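PDB 3OM8: probable hydrolase from Pseudomonas aeruginosa, which probably hydrolyses ester-type bonds as an alpha/beta hydrolase, possibly opening the enol-lactone of 3-oxoadipate. Local coordinates for residues R58-A61 with G65-S68; D60-G63 with V69-G72. All coordinates share one frame; numbering follows the deposited sequence.

Interaction 1 (R58-A61 with G65-S68); sequences RYDA and GASS
In this alpha/beta hydrolase the chain leaves strand 55-59 through the motif Asp-Ala-Arg-Gly-His-Gly, and Asp60, the first residue of that motif, grips Ala66 and Ser67 where the loop doubles back. One oxygen of its carboxylate, OD2, receives the backbone N-H of Ala66 at an N-O distance of 2.8 Å. The bond is fairly straight, 159° at the hydrogen. The donor nevertheless comes in on the anti side of OD2 and is tilted 31° out of the carboxylate plane. With CG anti to its own carbonyl carbon (chi1 -75°), Asp60 carries the carboxylate across to the returning chain. The other oxygen, OD1, takes the backbone N of Leu40, so the two oxygens of one carboxylate tie together two separate loops. Ser67 supplies the second link. Its OG donates to the main-chain O of Asp60 at 2.6 Å, standing above the carbonyl plane. The same hydroxyl is also hydrogen-bonded to the backbone N of Ala18 in strand 16-22; small and able both to give and to accept, serine suits this junction. Ser67 CB meanwhile rests 3.5 Å from Ala61 O. The small Ala66 methyl, CB, lies 3.4 Å from Asp60 OD2, beside the amide that the oxygen holds. Gly65 adopts a positive phi, and a CB there would run into OD2; glycine therefore lets the backbone pass close to the acid. Because Asp60 is buried, the two backbone N-H groups, from Ala66 at OD2 and from Leu40 at OD1, would probably stabilise its negative charge, and together they fix the rotation of the carboxylate.

Interaction 2 (D60-G63 with V69-G72); sequences DARG and VPPG
The guanidinium of Arg62 and the ring of Pro70 meet obliquely, and the two side chains cross at about a right angle. The closest touch is Arg62 NH2 to Pro70 CG, 3.4 Å; Pro70 CB is the next nearest, 4.0 Å from NH2. Nearer the backbone, Arg62 CG packs 3.9 Å from Pro70 CD, so the proline is met by both the aliphatic stem and the charged end of the arginine. The stem is extended through chi1 and chi2, and the bend at chi3 (-61°) turns the guanidinium so that NH2 comes over to CG. Proline suits the place because the ring atoms that touch, CB, CG and CD, are all carbon and ask for no hydrogen bond from an arginine whose polar partners are Asp82 and Asp13. Val69 adds a smaller contact: its CG2 methyl lies 3.8 Å from Gly63 O, while CG1 comes near Gly63 CA. Here the two backbones run very close, Gly63 CA and Val69 CA being 3.9 Å apart. With phi 86° and psi -1°, Gly63 has a conformation in which a CB would press on the carbonyl O of Arg62, so glycine fits the turn. The charge of Arg62 is answered by two acids, Asp82 at NH1 and Asp13 at NH2, which fix the rotation of the guanidinium. Asp82 belongs to helix 76-90, whereas Asp13 sits in the turn between strands 7-10 and 16-22; the arginine thus joins the long connection after strand 55-59 both to the helix that follows it and to the N-terminal hairpin.

In the fold
Interactions 1 and 2 are two closures of the same connection between strand 55-59 and helix 76-90. Their centres lie 8 Å apart, and their first segments overlap at Asp60 and Ala61, though in interaction 2 it is Arg62 and Gly63 that make the contact. A probable backbone hydrogen bond, Gly63 N to Ser68 O at 3.0 Å, joins them directly. Polar bonds hold 58-61 to 65-68, whereas 60-63 with 69-72 is packing, Arg62 on Pro70 and Gly63 against Val69. Near the first, the Ala61 side chain lies close to, without touching, the probable nucleophile elbow around Ser101, which with His246 and Asp219 probably forms the Ser-His-Asp catalytic triad.

Interaction 1 (R58-A61 with G65-S68)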
ATOM      1  N   ARG B  58      16.073 -18.983 -13.395  1.00 45.84           N
ATOM      2  CA  ARG B  58      15.797 -17.866 -14.303  1.00 42.62           C
ATOM      3  C   ARG B  58      15.708 -18.376 -15.743  1.00 49.84           C
ATOM      4  O   ARG B  58      16.365 -19.353 -16.092  1.00 53.93           O
ATOM      5  CB  ARG B  58      16.893 -16.805 -14.205  1.00 37.55           C
ATOM      6  CG  ARG B  58      16.833 -15.947 -12.943  1.00 41.50           C
ATOM      7  CD  ARG B  58      17.869 -14.852 -13.002  1.00 41.45           C
ATOM      8  NE  ARG B  58      19.226 -15.382 -12.976  1.00 40.06           N
ATOM      9  CZ  ARG B  58      20.313 -14.670 -13.257  1.00 45.59           C
ATOM     10  NH1 ARG B  58      20.205 -13.395 -13.602  1.00 41.21           N
ATOM     11  NH2 ARG B  58      21.509 -15.235 -13.203  1.00 49.02           N
ATOM     12  N   TYR B  59      14.894 -17.727 -16.573  1.00 49.07           N
ATOM     13  CA  TYR B  59      14.807 -18.094 -17.987  1.00 49.95           C
ATOM     14  C   TYR B  59      14.443 -16.889 -18.856  1.00 53.32           C
ATOM     15  O   TYR B  59      13.838 -15.921 -18.374  1.00 50.52           O
ATOM     16  CB  TYR B  59      13.790 -19.221 -18.192  1.00 47.55           C
ATOM     17  CG  TYR B  59      12.350 -18.772 -18.045  1.00 47.69           C
ATOM     18  CD1 TYR B  59      11.524 -18.660 -19.155  1.00 48.36           C
ATOM     19  CD2 TYR B  59      11.820 -18.437 -16.800  1.00 42.58           C
ATOM     20  CE1 TYR B  59      10.207 -18.248 -19.034  1.00 49.29           C
ATOM     21  CE2 TYR B  59      10.504 -18.018 -16.668  1.00 39.67           C
ATOM     22  CZ  TYR B  59       9.703 -17.919 -17.792  1.00 49.34           C
ATOM     23  OH  TYR B  59       8.393 -17.504 -17.696  1.00 53.82           O
ATOM     24  N   ASP B  60      14.840 -16.934 -20.127  1.00 46.68           N
ATOM     25  CA  ASP B  60      14.388 -15.945 -21.098  1.00 47.23           C
ATOM     26  C   ASP B  60      13.072 -16.433 -21.682  1.00 47.48           C
ATOM     27  O   ASP B  60      12.983 -17.546 -22.196  1.00 45.72           O
ATOM     28  CB  ASP B  60      15.435 -15.732 -22.191  1.00 45.89           C
ATOM     29  CG  ASP B  60      16.616 -14.921 -21.701  1.00 50.06           C
ATOM     30  OD1 ASP B  60      16.441 -14.235 -20.676  1.00 52.53           O
ATOM     31  OD2 ASP B  60      17.706 -14.958 -22.325  1.00 44.44           O
ATOM     32  N   ALA B  61      12.036 -15.616 -21.570  1.00 45.26           N
ATOM     33  CA  ALA B  61      10.732 -16.024 -22.058  1.00 43.94           C
ATOM     34  C   ALA B  61      10.753 -16.345 -23.567  1.00 51.47           C
ATOM     35  O   ALA B  61      11.636 -15.907 -24.306  1.00 49.48           O
ATOM     36  CB  ALA B  61       9.713 -14.956 -21.759  1.00 47.63           C
ATOM     37  N   GLY B  65      15.470 -12.626 -25.604  1.00 37.85           N
ATOM     38  CA  GLY B  65      16.860 -12.867 -25.269  1.00 40.43           C
ATOM     39  C   GLY B  65      17.511 -14.073 -25.921  1.00 50.83           C
ATOM     40  O   GLY B  65      17.706 -14.108 -27.133  1.00 53.07           O
ATOM     41  N   ALA B  66      17.847 -15.067 -25.109  1.00 53.24           N
ATOM     42  CA  ALA B  66      18.618 -16.211 -25.576  1.00 46.01           C
ATOM     43  C   ALA B  66      17.717 -17.366 -25.944  1.00 44.20           C
ATOM     44  O   ALA B  66      18.193 -18.432 -26.315  1.00 47.75           O
ATOM     45  CB  ALA B  66      19.616 -16.646 -24.522  1.00 38.43           C
ATOM     46  N   SER B  67      16.414 -17.161 -25.814  1.00 41.48           N
ATOM     47  CA  SER B  67      15.457 -18.156 -26.261  1.00 46.18           C
ATOM     48  C   SER B  67      15.135 -17.949 -27.752  1.00 47.61           C
ATOM     49  O   SER B  67      15.457 -16.904 -28.321  1.00 43.75           O
ATOM     50  CB  SER B  67      14.190 -18.095 -25.409  1.00 46.93           C
ATOM     51  OG  SER B  67      14.432 -18.633 -24.117  1.00 49.83           O
ATOM     52  N   SER B  68      14.508 -18.944 -28.375  1.00 46.72           N
ATOM     53  CA  SER B  68      14.151 -18.852 -29.788  1.00 48.93           C
ATOM     54  C   SER B  68      12.871 -18.036 -29.926  1.00 50.56           C
ATOM     55  O   SER B  68      12.212 -17.755 -28.937  1.00 46.57           O
ATOM     56  CB  SER B  68      13.995 -20.245 -30.409  1.00 46.74           C
ATOM     57  OG  SER B  68      12.932 -20.975 -29.820  1.00 41.54           O
TER

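Interaction 2 (D60-G63 with V69-G72)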
ATOM      1  N   ASP B  60      14.840 -16.934 -20.127  1.00 46.68           N
ATOM      2  CA  ASP B  60      14.388 -15.945 -21.098  1.00 47.23           C
ATOM      3  C   ASP B  60      13.072 -16.433 -21.682  1.00 47.48           C
ATOM      4  O   ASP B  60      12.983 -17.546 -22.196  1.00 45.72           O
ATOM      5  CB  ASP B  60      15.435 -15.732 -22.191  1.00 45.89           C
ATOM      6  CG  ASP B  60      16.616 -14.921 -21.701  1.00 50.06           C
ATOM      7  OD1 ASP B  60      16.441 -14.235 -20.676  1.00 52.53           O
ATOM      8  OD2 ASP B  60      17.706 -14.958 -22.325  1.00 44.44           O
ATOM      9  N   ALA B  61      12.036 -15.616 -21.570  1.00 45.26           N
ATOM     10  CA  ALA B  61      10.732 -16.024 -22.058  1.00 43.94           C
ATOM     11  C   ALA B  61      10.753 -16.345 -23.567  1.00 51.47           C
ATOM     12  O   ALA B  61      11.636 -15.907 -24.306  1.00 49.48           O
ATOM     13  CB  ALA B  61       9.713 -14.956 -21.759  1.00 47.63           C
ATOM     14  N   ARG B  62       9.774 -17.130 -23.997  1.00 48.22           N
ATOM     15  CA  ARG B  62       9.511 -17.367 -25.404  1.00 51.63           C
ATOM     16  C   ARG B  62       9.628 -16.039 -26.158  1.00 51.87           C
ATOM     17  O   ARG B  62       9.055 -15.033 -25.753  1.00 47.19           O
ATOM     18  CB  ARG B  62       8.108 -17.975 -25.528  1.00 47.17           C
ATOM     19  CG  ARG B  62       7.522 -18.081 -26.906  1.00 49.60           C
ATOM     20  CD  ARG B  62       6.170 -18.789 -26.819  1.00 47.49           C
ATOM     21  NE  ARG B  62       6.314 -20.142 -26.281  1.00 47.31           N
ATOM     22  CZ  ARG B  62       6.286 -21.251 -27.025  1.00 55.70           C
ATOM     23  NH1 ARG B  62       6.435 -22.442 -26.456  1.00 52.17           N
ATOM     24  NH2 ARG B  62       6.108 -21.173 -28.346  1.00 50.87           N
ATOM     25  N   GLY B  63      10.409 -16.027 -27.232  1.00 46.96           N
ATOM     26  CA  GLY B  63      10.524 -14.846 -28.070  1.00 43.68           C
ATOM     27  C   GLY B  63      11.554 -13.825 -27.615  1.00 47.61           C
ATOM     28  O   GLY B  63      11.749 -12.805 -28.284  1.00 44.87           O
ATOM     29  N   VAL B  69      12.521 -17.655 -31.150  1.00 48.61           N
ATOM     30  CA  VAL B  69      11.435 -16.715 -31.368  1.00 48.50           C
ATOM     31  C   VAL B  69      10.370 -17.280 -32.294  1.00 57.98           C
ATOM     32  O   VAL B  69      10.424 -17.072 -33.506  1.00 59.43           O
ATOM     33  CB  VAL B  69      11.958 -15.404 -32.001  1.00 46.95           C
ATOM     34  CG1 VAL B  69      10.831 -14.392 -32.139  1.00 45.82           C
ATOM     35  CG2 VAL B  69      13.125 -14.822 -31.185  1.00 37.16           C
ATOM     36  N   PRO B  70       9.390 -18.000 -31.735  1.00 54.15           N
ATOM     37  CA  PRO B  70       8.248 -18.395 -32.571  1.00 47.05           C
ATOM     38  C   PRO B  70       7.503 -17.157 -33.082  1.00 50.11           C
ATOM     39  O   PRO B  70       7.650 -16.077 -32.509  1.00 51.84           O
ATOM     40  CB  PRO B  70       7.360 -19.188 -31.602  1.00 43.70           C
ATOM     41  CG  PRO B  70       8.315 -19.677 -30.528  1.00 43.68           C
ATOM     42  CD  PRO B  70       9.324 -18.570 -30.379  1.00 45.55           C
ATOM     43  N   PRO B  71       6.730 -17.299 -34.170  1.00 54.16           N
ATOM     44  CA  PRO B  71       5.916 -16.165 -34.616  1.00 52.34           C
ATOM     45  C   PRO B  71       4.773 -15.966 -33.635  1.00 50.54           C
ATOM     46  O   PRO B  71       4.319 -16.960 -33.067  1.00 50.37           O
ATOM     47  CB  PRO B  71       5.327 -16.650 -35.942  1.00 50.76           C
ATOM     48  CG  PRO B  71       5.985 -17.953 -36.234  1.00 51.21           C
ATOM     49  CD  PRO B  71       6.485 -18.510 -34.970  1.00 41.70           C
ATOM     50  N   GLY B  72       4.317 -14.730 -33.435  1.00 50.22           N
ATOM     51  CA  GLY B  72       3.117 -14.490 -32.651  1.00 48.43           C
ATOM     52  C   GLY B  72       1.944 -15.010 -33.457  1.00 58.69           C
ATOM     53  O   GLY B  72       2.113 -15.381 -34.617  1.00 54.53           O
TER